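Carbon monoxide dehydrogenase (Thermococcus sp. AM4, PDB 6T7J) probably catalyses the oxidation of carbon monoxide to carbon dioxide at an iron-sulfur cluster C that normally carries nickel and here is nickel-free. Local coordinates at residues Ala250-Gly255 with Ala485-Gly490; Lys276-Ala281 with Met312-Pro317; Leu475-Gly480 with Ser526-Ala531. All coordinates share one frame; numbering follows the deposited sequence.

In the fold
Two parallel sheets with the same strand order, 3-2-1-4-5-6, set the frame. Interaction 2 joins the helices that follow strands 261-268 and 297-303 of the first sheet. Interaction 3 packs strand 474-478 of the second against helix 525-538. Interaction 1 sets strand 248-252, paired with 411-415, against helix 480-489, which directly follows strand 474-478. Along the chain, interaction 2 falls between the segments of interaction 1, whose second segment lies between those of interaction 3. Centres are about 17 Å (1 and 2), 19 Å (1 and 3) and 22 Å (2 and 3) apart; interaction 2 touches both others, through G315 on A250 and R313 near R527. Interactions 1 and 3 lie near the broken cluster.

Interaction 1: Ala250-Gly255 with Ala485-Gly490; sequences AEANLG and AAAMEG
The carboxamide of N253 takes the sulfur of M488 on one face: M488 SD stands 4.0 Å from N253 CG, almost perpendicular to the amide plane. On the other side of that plane, tilted 31° from it, the backbone N of L254 donates to N253 OD1 over 2.6 Å, so the oxygen is held by the backbone of the following residue. At the ND2 end the amide donates to a water, which in turn donates to M488 O over 2.7 Å, and also to K18 O. With CG anti to the backbone N (chi1 -151°), the amide lies beside its carbonyl carbon and is met by M488 at about a right angle.

The thioether chain runs straight from CB to SD and bends only at chi3 (-59°), which turns its methyl away from N253. Its CG packs closely on the loop backbone, 3.3 Å from N253 N. One residue earlier, the methyl of A252 points at the helix, lying 3.9 Å from A487 CB and 3.8 Å from M488 CG. This small side chain is consistent with the 5.0 Å between the CA atoms of A252 and M488. Helix 480-489 thus abuts A252, which ends strand 248-252 and is bonded through its backbone to M411, while N459 lies against M488.

No direct hydrogen bond crosses this buried contact. Methyl, methylene and sulfur surfaces meet each other and the peptide backbone, and the single polar link is water-mediated, a helix carbonyl reached through the amide whose orientation is probably steadied by L254 N, K18 O and the water.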
ATOM      1  N   ALA A 250     -16.501  -1.162  35.192  1.00 57.94           N
ATOM      2  CA  ALA A 250     -16.389   0.259  34.885  1.00 52.78           C
ATOM      3  C   ALA A 250     -17.701   0.726  34.264  1.00 58.69           C
ATOM      4  O   ALA A 250     -18.679  -0.026  34.194  1.00 60.41           O
ATOM      5  CB  ALA A 250     -15.189   0.531  33.973  1.00 53.46           C
ATOM      6  N   GLU A 251     -17.720   1.976  33.812  1.00 60.13           N
ATOM      7  CA  GLU A 251     -18.913   2.613  33.281  1.00 55.87           C
ATOM      8  C   GLU A 251     -18.767   2.869  31.787  1.00 58.69           C
ATOM      9  O   GLU A 251     -17.659   2.971  31.251  1.00 54.90           O
ATOM     10  CB  GLU A 251     -19.201   3.926  34.013  1.00 53.29           C
ATOM     11  CG  GLU A 251     -19.302   3.778  35.519  1.00 60.53           C
ATOM     12  CD  GLU A 251     -20.738   3.720  35.999  1.00 71.39           C
ATOM     13  OE1 GLU A 251     -21.530   2.941  35.424  1.00 63.69           O
ATOM     14  OE2 GLU A 251     -21.078   4.458  36.950  1.00 68.79           O
ATOM     15  N   ALA A 252     -19.913   2.981  31.121  1.00 58.15           N
ATOM     16  CA  ALA A 252     -19.984   3.109  29.676  1.00 55.30           C
ATOM     17  C   ALA A 252     -21.069   4.108  29.306  1.00 53.87           C
ATOM     18  O   ALA A 252     -21.986   4.383  30.090  1.00 54.56           O
ATOM     19  CB  ALA A 252     -20.260   1.758  28.999  1.00 48.36           C
ATOM     20  N   ASN A 253     -20.941   4.625  28.078  1.00 51.06           N
ATOM     21  CA  ASN A 253     -21.783   5.642  27.450  1.00 54.49           C
ATOM     22  C   ASN A 253     -21.422   7.042  27.934  1.00 55.36           C
ATOM     23  O   ASN A 253     -20.632   7.202  28.870  1.00 55.88           O
ATOM     24  CB  ASN A 253     -23.274   5.371  27.667  1.00 51.67           C
ATOM     25  CG  ASN A 253     -24.128   5.901  26.533  1.00 55.08           C
ATOM     26  OD1 ASN A 253     -23.677   6.732  25.743  1.00 50.51           O
ATOM     27  ND2 ASN A 253     -25.365   5.425  26.445  1.00 52.84           N
ATOM     28  N   LEU A 254     -21.997   8.058  27.291  1.00 52.31           N
ATOM     29  CA  LEU A 254     -21.580   9.442  27.482  1.00 57.66           C
ATOM     30  C   LEU A 254     -21.965  10.014  28.839  1.00 61.54           C
ATOM     31  O   LEU A 254     -21.592  11.156  29.131  1.00 63.71           O
ATOM     32  CB  LEU A 254     -22.158  10.310  26.364  1.00 57.35           C
ATOM     33  CG  LEU A 254     -21.436  10.148  25.025  1.00 54.80           C
ATOM     34  CD1 LEU A 254     -22.165  10.883  23.919  1.00 53.76           C
ATOM     35  CD2 LEU A 254     -19.997  10.631  25.134  1.00 56.12           C
ATOM     36  N   GLY A 255     -22.689   9.267  29.673  1.00 64.23           N
ATOM     37  CA  GLY A 255     -22.965   9.723  31.025  1.00 65.26           C
ATOM     38  C   GLY A 255     -21.755   9.749  31.935  1.00 61.05           C
ATOM     39  O   GLY A 255     -21.867  10.216  33.074  1.00 60.17           O
ATOM     40  N   ALA A 485     -20.363  -0.906  22.248  1.00 48.52           N
ATOM     41  CA  ALA A 485     -21.817  -0.935  22.102  1.00 52.37           C
ATOM     42  C   ALA A 485     -22.456  -1.878  23.115  1.00 50.65           C
ATOM     43  O   ALA A 485     -23.454  -1.537  23.763  1.00 48.47           O
ATOM     44  CB  ALA A 485     -22.188  -1.346  20.678  1.00 50.49           C
ATOM     45  N   ALA A 486     -21.892  -3.079  23.258  1.00 50.80           N
ATOM     46  CA  ALA A 486     -22.420  -4.048  24.211  1.00 52.51           C
ATOM     47  C   ALA A 486     -22.315  -3.526  25.636  1.00 51.25           C
ATOM     48  O   ALA A 486     -23.214  -3.751  26.456  1.00 54.72           O
ATOM     49  CB  ALA A 486     -21.683  -5.379  24.068  1.00 46.65           C
ATOM     50  N   ALA A 487     -21.228  -2.819  25.949  1.00 51.86           N
ATOM     51  CA  ALA A 487     -21.064  -2.264  27.286  1.00 52.67           C
ATOM     52  C   ALA A 487     -22.070  -1.152  27.548  1.00 51.38           C
ATOM     53  O   ALA A 487     -22.631  -1.061  28.644  1.00 55.41           O
ATOM     54  CB  ALA A 487     -19.634  -1.754  27.467  1.00 49.69           C
ATOM     55  N   MET A 488     -22.317  -0.299  26.551  1.00 53.26           N
ATOM     56  CA  MET A 488     -23.270   0.789  26.741  1.00 55.03           C
ATOM     57  C   MET A 488     -24.704   0.277  26.817  1.00 56.70           C
ATOM     58  O   MET A 488     -25.548   0.903  27.470  1.00 52.47           O
ATOM     59  CB  MET A 488     -23.133   1.813  25.616  1.00 52.23           C
ATOM     60  CG  MET A 488     -21.806   2.545  25.606  1.00 54.29           C
ATOM     61  SD  MET A 488     -21.697   3.732  24.258  1.00 52.23           S
ATOM     62  CE  MET A 488     -21.932   2.652  22.848  1.00 46.74           C
ATOM     63  N   GLU A 489     -25.002  -0.846  26.160  1.00 51.77           N
ATOM     64  CA  GLU A 489     -26.362  -1.370  26.204  1.00 53.96           C
ATOM     65  C   GLU A 489     -26.669  -2.031  27.543  1.00 58.05           C
ATOM     66  O   GLU A 489     -27.780  -1.893  28.068  1.00 49.91           O
ATOM     67  CB  GLU A 489     -26.586  -2.362  25.064  1.00 55.55           C
ATOM     68  CG  GLU A 489     -27.956  -3.011  25.093  1.00 57.60           C
ATOM     69  CD  GLU A 489     -28.986  -2.224  24.305  1.00 65.66           C
ATOM     70  OE1 GLU A 489     -28.593  -1.283  23.582  1.00 64.78           O
ATOM     71  OE2 GLU A 489     -30.189  -2.548  24.407  1.00 72.10           O
ATOM     72  N   GLY A 490     -25.703  -2.747  28.110  1.00 53.50           N
ATOM     73  CA  GLY A 490     -25.928  -3.457  29.352  1.00 52.17           C
ATOM     74  C   GLY A 490     -25.682  -4.942  29.210  1.00 53.49           C
ATOM     75  O   GLY A 490     -25.938  -5.715  30.137  1.00 59.03           O
TER
HETATM   76  O   HOH W   1     -26.161   3.353  28.352  1.00 52.16           O

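Interaction 2: Lys276-Ala281 with Met312-Pro317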
ATOM      1  N   LYS A 276      -0.328   6.605  29.858  1.00 53.91           N
ATOM      2  CA  LYS A 276       0.365   7.708  30.513  1.00 53.52           C
ATOM      3  C   LYS A 276      -0.581   8.871  30.785  1.00 52.58           C
ATOM      4  O   LYS A 276      -0.563   9.449  31.879  1.00 49.06           O
ATOM      5  CB  LYS A 276       1.547   8.165  29.661  1.00 53.04           C
ATOM      6  CG  LYS A 276       2.753   7.247  29.736  1.00 53.12           C
ATOM      7  CD  LYS A 276       3.148   6.981  31.176  1.00 58.33           C
ATOM      8  CE  LYS A 276       4.477   6.262  31.250  1.00 55.41           C
ATOM      9  NZ  LYS A 276       4.893   5.987  32.655  1.00 59.61           N
ATOM     10  N   ILE A 277      -1.416   9.225  29.804  1.00 50.04           N
ATOM     11  CA  ILE A 277      -2.346  10.338  29.988  1.00 50.29           C
ATOM     12  C   ILE A 277      -3.291  10.054  31.150  1.00 55.67           C
ATOM     13  O   ILE A 277      -3.511  10.908  32.018  1.00 48.53           O
ATOM     14  CB  ILE A 277      -3.122  10.617  28.688  1.00 46.53           C
ATOM     15  CG1 ILE A 277      -2.183  11.129  27.594  1.00 52.30           C
ATOM     16  CG2 ILE A 277      -4.233  11.624  28.940  1.00 50.30           C
ATOM     17  CD1 ILE A 277      -1.558  12.468  27.900  1.00 47.23           C
ATOM     18  N   ALA A 278      -3.857   8.844  31.186  1.00 51.82           N
ATOM     19  CA  ALA A 278      -4.815   8.499  32.232  1.00 53.75           C
ATOM     20  C   ALA A 278      -4.153   8.493  33.603  1.00 58.03           C
ATOM     21  O   ALA A 278      -4.692   9.053  34.567  1.00 56.85           O
ATOM     22  CB  ALA A 278      -5.452   7.140  31.933  1.00 50.46           C
ATOM     23  N   GLU A 279      -2.975   7.868  33.711  1.00 56.88           N
ATOM     24  CA  GLU A 279      -2.292   7.813  34.999  1.00 58.61           C
ATOM     25  C   GLU A 279      -1.905   9.206  35.482  1.00 56.01           C
ATOM     26  O   GLU A 279      -2.054   9.522  36.668  1.00 55.33           O
ATOM     27  CB  GLU A 279      -1.062   6.911  34.902  1.00 57.12           C
ATOM     28  CG  GLU A 279      -1.384   5.430  35.010  1.00 58.57           C
ATOM     29  CD  GLU A 279      -0.278   4.550  34.461  1.00 68.83           C
ATOM     30  OE1 GLU A 279      -0.596   3.497  33.870  1.00 66.18           O
ATOM     31  OE2 GLU A 279       0.907   4.911  34.621  1.00 76.24           O
ATOM     32  N   ILE A 280      -1.420  10.060  34.576  1.00 57.68           N
ATOM     33  CA  ILE A 280      -1.027  11.409  34.967  1.00 58.04           C
ATOM     34  C   ILE A 280      -2.241  12.220  35.398  1.00 58.42           C
ATOM     35  O   ILE A 280      -2.211  12.908  36.424  1.00 61.16           O
ATOM     36  CB  ILE A 280      -0.267  12.095  33.817  1.00 54.23           C
ATOM     37  CG1 ILE A 280       1.153  11.534  33.707  1.00 59.03           C
ATOM     38  CG2 ILE A 280      -0.241  13.606  34.011  1.00 53.68           C
ATOM     39  CD1 ILE A 280       2.044  11.880  34.878  1.00 58.84           C
ATOM     40  N   ALA A 281      -3.337  12.140  34.639  1.00 59.92           N
ATOM     41  CA  ALA A 281      -4.484  12.992  34.926  1.00 59.12           C
ATOM     42  C   ALA A 281      -5.248  12.529  36.160  1.00 63.02           C
ATOM     43  O   ALA A 281      -5.836  13.359  36.864  1.00 63.11           O
ATOM     44  CB  ALA A 281      -5.406  13.048  33.712  1.00 59.97           C
ATOM     45  N   MET A 312      -9.792  -1.849  29.705  1.00 54.56           N
ATOM     46  CA  MET A 312      -9.426  -3.211  30.071  1.00 51.47           C
ATOM     47  C   MET A 312      -8.337  -3.236  31.131  1.00 54.34           C
ATOM     48  O   MET A 312      -8.324  -4.138  31.976  1.00 54.96           O
ATOM     49  CB  MET A 312      -8.967  -3.990  28.837  1.00 55.36           C
ATOM     50  CG  MET A 312     -10.017  -4.131  27.744  1.00 50.89           C
ATOM     51  SD  MET A 312     -10.974  -5.649  27.865  1.00 49.57           S
ATOM     52  CE  MET A 312      -9.690  -6.879  27.648  1.00 51.89           C
ATOM     53  N   ARG A 313      -7.417  -2.272  31.110  1.00 57.49           N
ATOM     54  CA  ARG A 313      -6.296  -2.338  32.040  1.00 51.84           C
ATOM     55  C   ARG A 313      -6.508  -1.541  33.322  1.00 50.01           C
ATOM     56  O   ARG A 313      -6.132  -2.014  34.399  1.00 49.17           O
ATOM     57  CB  ARG A 313      -5.009  -1.872  31.357  1.00 50.96           C
ATOM     58  CG  ARG A 313      -4.122  -3.017  30.905  1.00 46.90           C
ATOM     59  CD  ARG A 313      -3.473  -2.709  29.572  1.00 46.29           C
ATOM     60  NE  ARG A 313      -3.405  -3.888  28.715  1.00 56.46           N
ATOM     61  CZ  ARG A 313      -3.186  -3.846  27.406  1.00 47.96           C
ATOM     62  NH1 ARG A 313      -3.010  -2.680  26.801  1.00 56.40           N
ATOM     63  NH2 ARG A 313      -3.139  -4.967  26.703  1.00 48.47           N
ATOM     64  N   LEU A 314      -7.103  -0.351  33.248  1.00 50.80           N
ATOM     65  CA  LEU A 314      -7.194   0.532  34.402  1.00 48.37           C
ATOM     66  C   LEU A 314      -8.614   0.754  34.901  1.00 49.94           C
ATOM     67  O   LEU A 314      -8.785   1.284  36.005  1.00 46.91           O
ATOM     68  CB  LEU A 314      -6.559   1.891  34.072  1.00 46.37           C
ATOM     69  CG  LEU A 314      -5.247   1.808  33.292  1.00 49.15           C
ATOM     70  CD1 LEU A 314      -4.910   3.143  32.653  1.00 53.32           C
ATOM     71  CD2 LEU A 314      -4.121   1.342  34.201  1.00 49.58           C
ATOM     72  N   GLY A 315      -9.630   0.362  34.136  1.00 51.64           N
ATOM     73  CA  GLY A 315     -10.995   0.662  34.514  1.00 45.14           C
ATOM     74  C   GLY A 315     -11.455   2.043  34.119  1.00 48.19           C
ATOM     75  O   GLY A 315     -12.437   2.541  34.676  1.00 52.33           O
ATOM     76  N   VAL A 316     -10.766   2.681  33.177  1.00 53.48           N
ATOM     77  CA  VAL A 316     -11.171   4.014  32.717  1.00 60.15           C
ATOM     78  C   VAL A 316     -12.541   3.917  32.057  1.00 58.78           C
ATOM     79  O   VAL A 316     -12.758   3.028  31.209  1.00 57.38           O
ATOM     80  CB  VAL A 316     -10.128   4.586  31.741  1.00 53.94           C
ATOM     81  CG1 VAL A 316     -10.590   5.924  31.185  1.00 45.97           C
ATOM     82  CG2 VAL A 316      -8.773   4.719  32.423  1.00 46.50           C
ATOM     83  N   PRO A 317     -13.499   4.777  32.404  1.00 58.66           N
ATOM     84  CA  PRO A 317     -14.812   4.709  31.756  1.00 52.16           C
ATOM     85  C   PRO A 317     -14.705   5.024  30.271  1.00 53.39           C
ATOM     86  O   PRO A 317     -13.945   5.900  29.854  1.00 55.02           O
ATOM     87  CB  PRO A 317     -15.632   5.769  32.502  1.00 51.03           C
ATOM     88  CG  PRO A 317     -14.617   6.710  33.063  1.00 50.45           C
ATOM     89  CD  PRO A 317     -13.424   5.862  33.399  1.00 52.18           C
TER
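A278 and L314 meet between two helices of a parallel alpha/beta domain: helix 271-281 belongs to the beta-alpha-beta crossover from strand 261-268 to its neighbour 297-303, and helix 304-314 leads on to the edge strand 318-320.

The apolar part centres on one methyl. A278 CB points at the other segment and touches L314 CD1, with V316 CG2 beside it. The backbone is not close here, since the CA atoms of A278 and V316 are 7.8 Å apart; side-chain branches span the gap. G315, with positive phi (83°), turns the chain after the helix, and L314 and V316 on its two sides both face A278.

The second contact is mixed. E279 CB does not point at the partner segment, but its extended chain brings OE1 to 4.1 Å from L314 CD2, the two side chains crossing at about a right angle. This is van der Waals contact of a carboxylate with a methyl, and no hydrogen bond joins the segments.

K276 and R313 are paired outside the contact, with D382 and with D239 and E309 respectively. Within the apolar part, L314 CD1 and V316 CG2 are 4.2 Å from each other and each 4.1 Å from A278 CB, an almost equilateral triangle of methyls.

Interaction 3: Leu475-Gly480 with Ser526-Ala531; sequences LVVGTG and SRILIA
V477, on strand 474-478, points a branch at I528 of helix 525-538. Its CG2 occupies the position between backbone N and carbonyl carbon and comes to 4.1 Å from I528 CG1, the two side chains sliding past each other in opposite directions. The strand is an inner one of a parallel alpha/beta sheet, bonded through V477 to V446 and I448. The helix leads from strand 516-518, on one flank of it, to strand 548-552, beyond strand 444-448.

G478 follows, nearly fully extended, with no side chain between its neighbours. T479 then turns toward the helix again. Its OG1 sits between N and the carbonyl carbon (chi1 81°), which leaves the methyl CG2 as the branch that touches, 4.1 Å from I528 CD1. I528 CD1 ends a side chain extended at chi2 (172°), so I528 meets V477 through CG1 and T479 through CD1. F567 of helix 558-569 also packs on I528. T479 lies two residues before C481, which lines the broken cluster's pocket.

All three touching residues are buried, and the meeting groups are hydrocarbon, without a hydrogen bond between the segments. T479 contributes only its methyl to this contact, and dispersion and exclusion of water join helix and strand.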
ATOM      1  N   LEU A 475     -22.181 -18.405  23.571  1.00 58.45           N
ATOM      2  CA  LEU A 475     -21.276 -17.497  24.261  1.00 53.21           C
ATOM      3  C   LEU A 475     -20.731 -16.462  23.286  1.00 59.74           C
ATOM      4  O   LEU A 475     -20.100 -16.809  22.276  1.00 55.25           O
ATOM      5  CB  LEU A 475     -20.140 -18.278  24.917  1.00 49.03           C
ATOM      6  CG  LEU A 475     -19.034 -17.469  25.598  1.00 49.32           C
ATOM      7  CD1 LEU A 475     -19.601 -16.570  26.690  1.00 47.61           C
ATOM      8  CD2 LEU A 475     -17.973 -18.400  26.163  1.00 46.04           C
ATOM      9  N   VAL A 476     -20.975 -15.194  23.595  1.00 58.59           N
ATOM     10  CA  VAL A 476     -20.587 -14.061  22.770  1.00 55.30           C
ATOM     11  C   VAL A 476     -19.331 -13.448  23.365  1.00 53.34           C
ATOM     12  O   VAL A 476     -19.333 -13.029  24.532  1.00 48.91           O
ATOM     13  CB  VAL A 476     -21.724 -13.029  22.691  1.00 53.48           C
ATOM     14  CG1 VAL A 476     -21.290 -11.791  21.958  1.00 49.56           C
ATOM     15  CG2 VAL A 476     -22.929 -13.628  22.009  1.00 54.61           C
ATOM     16  N   VAL A 477     -18.250 -13.395  22.593  1.00 54.97           N
ATOM     17  CA  VAL A 477     -17.086 -12.598  22.944  1.00 53.49           C
ATOM     18  C   VAL A 477     -16.901 -11.574  21.836  1.00 53.83           C
ATOM     19  O   VAL A 477     -17.486 -11.693  20.759  1.00 49.69           O
ATOM     20  CB  VAL A 477     -15.808 -13.442  23.131  1.00 50.96           C
ATOM     21  CG1 VAL A 477     -16.084 -14.635  24.031  1.00 52.65           C
ATOM     22  CG2 VAL A 477     -15.265 -13.890  21.787  1.00 48.01           C
ATOM     23  N   GLY A 478     -16.101 -10.552  22.100  1.00 52.46           N
ATOM     24  CA  GLY A 478     -15.883  -9.578  21.042  1.00 53.24           C
ATOM     25  C   GLY A 478     -14.972  -8.445  21.453  1.00 50.79           C
ATOM     26  O   GLY A 478     -14.625  -8.278  22.628  1.00 54.37           O
ATOM     27  N   THR A 479     -14.612  -7.646  20.448  1.00 51.60           N
ATOM     28  CA  THR A 479     -13.660  -6.550  20.612  1.00 53.97           C
ATOM     29  C   THR A 479     -14.201  -5.267  19.993  1.00 47.20           C
ATOM     30  O   THR A 479     -15.228  -5.256  19.308  1.00 48.88           O
ATOM     31  CB  THR A 479     -12.296  -6.863  19.977  1.00 50.61           C
ATOM     32  OG1 THR A 479     -12.359  -6.624  18.565  1.00 51.70           O
ATOM     33  CG2 THR A 479     -11.879  -8.308  20.233  1.00 49.31           C
ATOM     34  N   GLY A 480     -13.482  -4.175  20.258  1.00 54.92           N
ATOM     35  CA  GLY A 480     -13.651  -2.919  19.553  1.00 49.65           C
ATOM     36  C   GLY A 480     -14.955  -2.197  19.851  1.00 52.22           C
ATOM     37  O   GLY A 480     -15.502  -2.235  20.965  1.00 51.82           O
ATOM     38  N   SER A 526      -6.637 -10.642  18.099  1.00 49.56           N
ATOM     39  CA  SER A 526      -5.646 -11.709  18.203  1.00 47.41           C
ATOM     40  C   SER A 526      -5.965 -12.634  19.372  1.00 40.79           C
ATOM     41  O   SER A 526      -5.802 -13.856  19.268  1.00 48.80           O
ATOM     42  CB  SER A 526      -4.241 -11.116  18.346  1.00 44.82           C
ATOM     43  OG  SER A 526      -4.164 -10.213  19.437  1.00 47.71           O
ATOM     44  N   ARG A 527      -6.449 -12.067  20.484  1.00 42.55           N
ATOM     45  CA  ARG A 527      -6.884 -12.880  21.619  1.00 51.98           C
ATOM     46  C   ARG A 527      -7.879 -13.943  21.178  1.00 50.43           C
ATOM     47  O   ARG A 527      -7.749 -15.122  21.531  1.00 49.38           O
ATOM     48  CB  ARG A 527      -7.507 -11.994  22.698  1.00 43.22           C
ATOM     49  CG  ARG A 527      -6.566 -10.989  23.331  1.00 44.88           C
ATOM     50  CD  ARG A 527      -7.108 -10.537  24.679  1.00 51.67           C
ATOM     51  NE  ARG A 527      -6.673  -9.190  25.034  1.00 54.58           N
ATOM     52  CZ  ARG A 527      -5.561  -8.919  25.708  1.00 50.29           C
ATOM     53  NH1 ARG A 527      -4.766  -9.906  26.101  1.00 48.63           N
ATOM     54  NH2 ARG A 527      -5.244  -7.662  25.985  1.00 48.59           N
ATOM     55  N   ILE A 528      -8.885 -13.536  20.398  1.00 45.90           N
ATOM     56  CA  ILE A 528      -9.853 -14.485  19.855  1.00 45.12           C
ATOM     57  C   ILE A 528      -9.129 -15.625  19.151  1.00 49.45           C
ATOM     58  O   ILE A 528      -9.377 -16.807  19.423  1.00 49.13           O
ATOM     59  CB  ILE A 528     -10.836 -13.764  18.914  1.00 44.48           C
ATOM     60  CG1 ILE A 528     -11.867 -12.976  19.727  1.00 45.59           C
ATOM     61  CG2 ILE A 528     -11.524 -14.752  17.990  1.00 48.31           C
ATOM     62  CD1 ILE A 528     -12.763 -12.087  18.891  1.00 46.32           C
ATOM     63  N   LEU A 529      -8.178 -15.281  18.275  1.00 45.33           N
ATOM     64  CA  LEU A 529      -7.438 -16.306  17.546  1.00 47.74           C
ATOM     65  C   LEU A 529      -6.698 -17.241  18.491  1.00 50.10           C
ATOM     66  O   LEU A 529      -6.555 -18.433  18.196  1.00 47.27           O
ATOM     67  CB  LEU A 529      -6.458 -15.657  16.568  1.00 52.28           C
ATOM     68  CG  LEU A 529      -7.071 -14.994  15.335  1.00 57.12           C
ATOM     69  CD1 LEU A 529      -5.987 -14.635  14.328  1.00 55.28           C
ATOM     70  CD2 LEU A 529      -8.120 -15.896  14.701  1.00 52.06           C
ATOM     71  N   ILE A 530      -6.222 -16.726  19.625  1.00 49.68           N
ATOM     72  CA  ILE A 530      -5.607 -17.598  20.617  1.00 48.40           C
ATOM     73  C   ILE A 530      -6.654 -18.521  21.224  1.00 49.07           C
ATOM     74  O   ILE A 530      -6.469 -19.744  21.278  1.00 48.55           O
ATOM     75  CB  ILE A 530      -4.884 -16.769  21.695  1.00 48.19           C
ATOM     76  CG1 ILE A 530      -3.696 -16.029  21.081  1.00 49.94           C
ATOM     77  CG2 ILE A 530      -4.402 -17.669  22.823  1.00 50.62           C
ATOM     78  CD1 ILE A 530      -2.667 -16.953  20.457  1.00 46.94           C
ATOM     79  N   ALA A 531      -7.789 -17.953  21.647  1.00 49.26           N
ATOM     80  CA  ALA A 531      -8.826 -18.736  22.312  1.00 48.03           C
ATOM     81  C   ALA A 531      -9.242 -19.926  21.459  1.00 53.39           C
ATOM     82  O   ALA A 531      -9.084 -21.087  21.862  1.00 52.08           O
ATOM     83  CB  ALA A 531     -10.028 -17.846  22.631  1.00 45.67           C
TER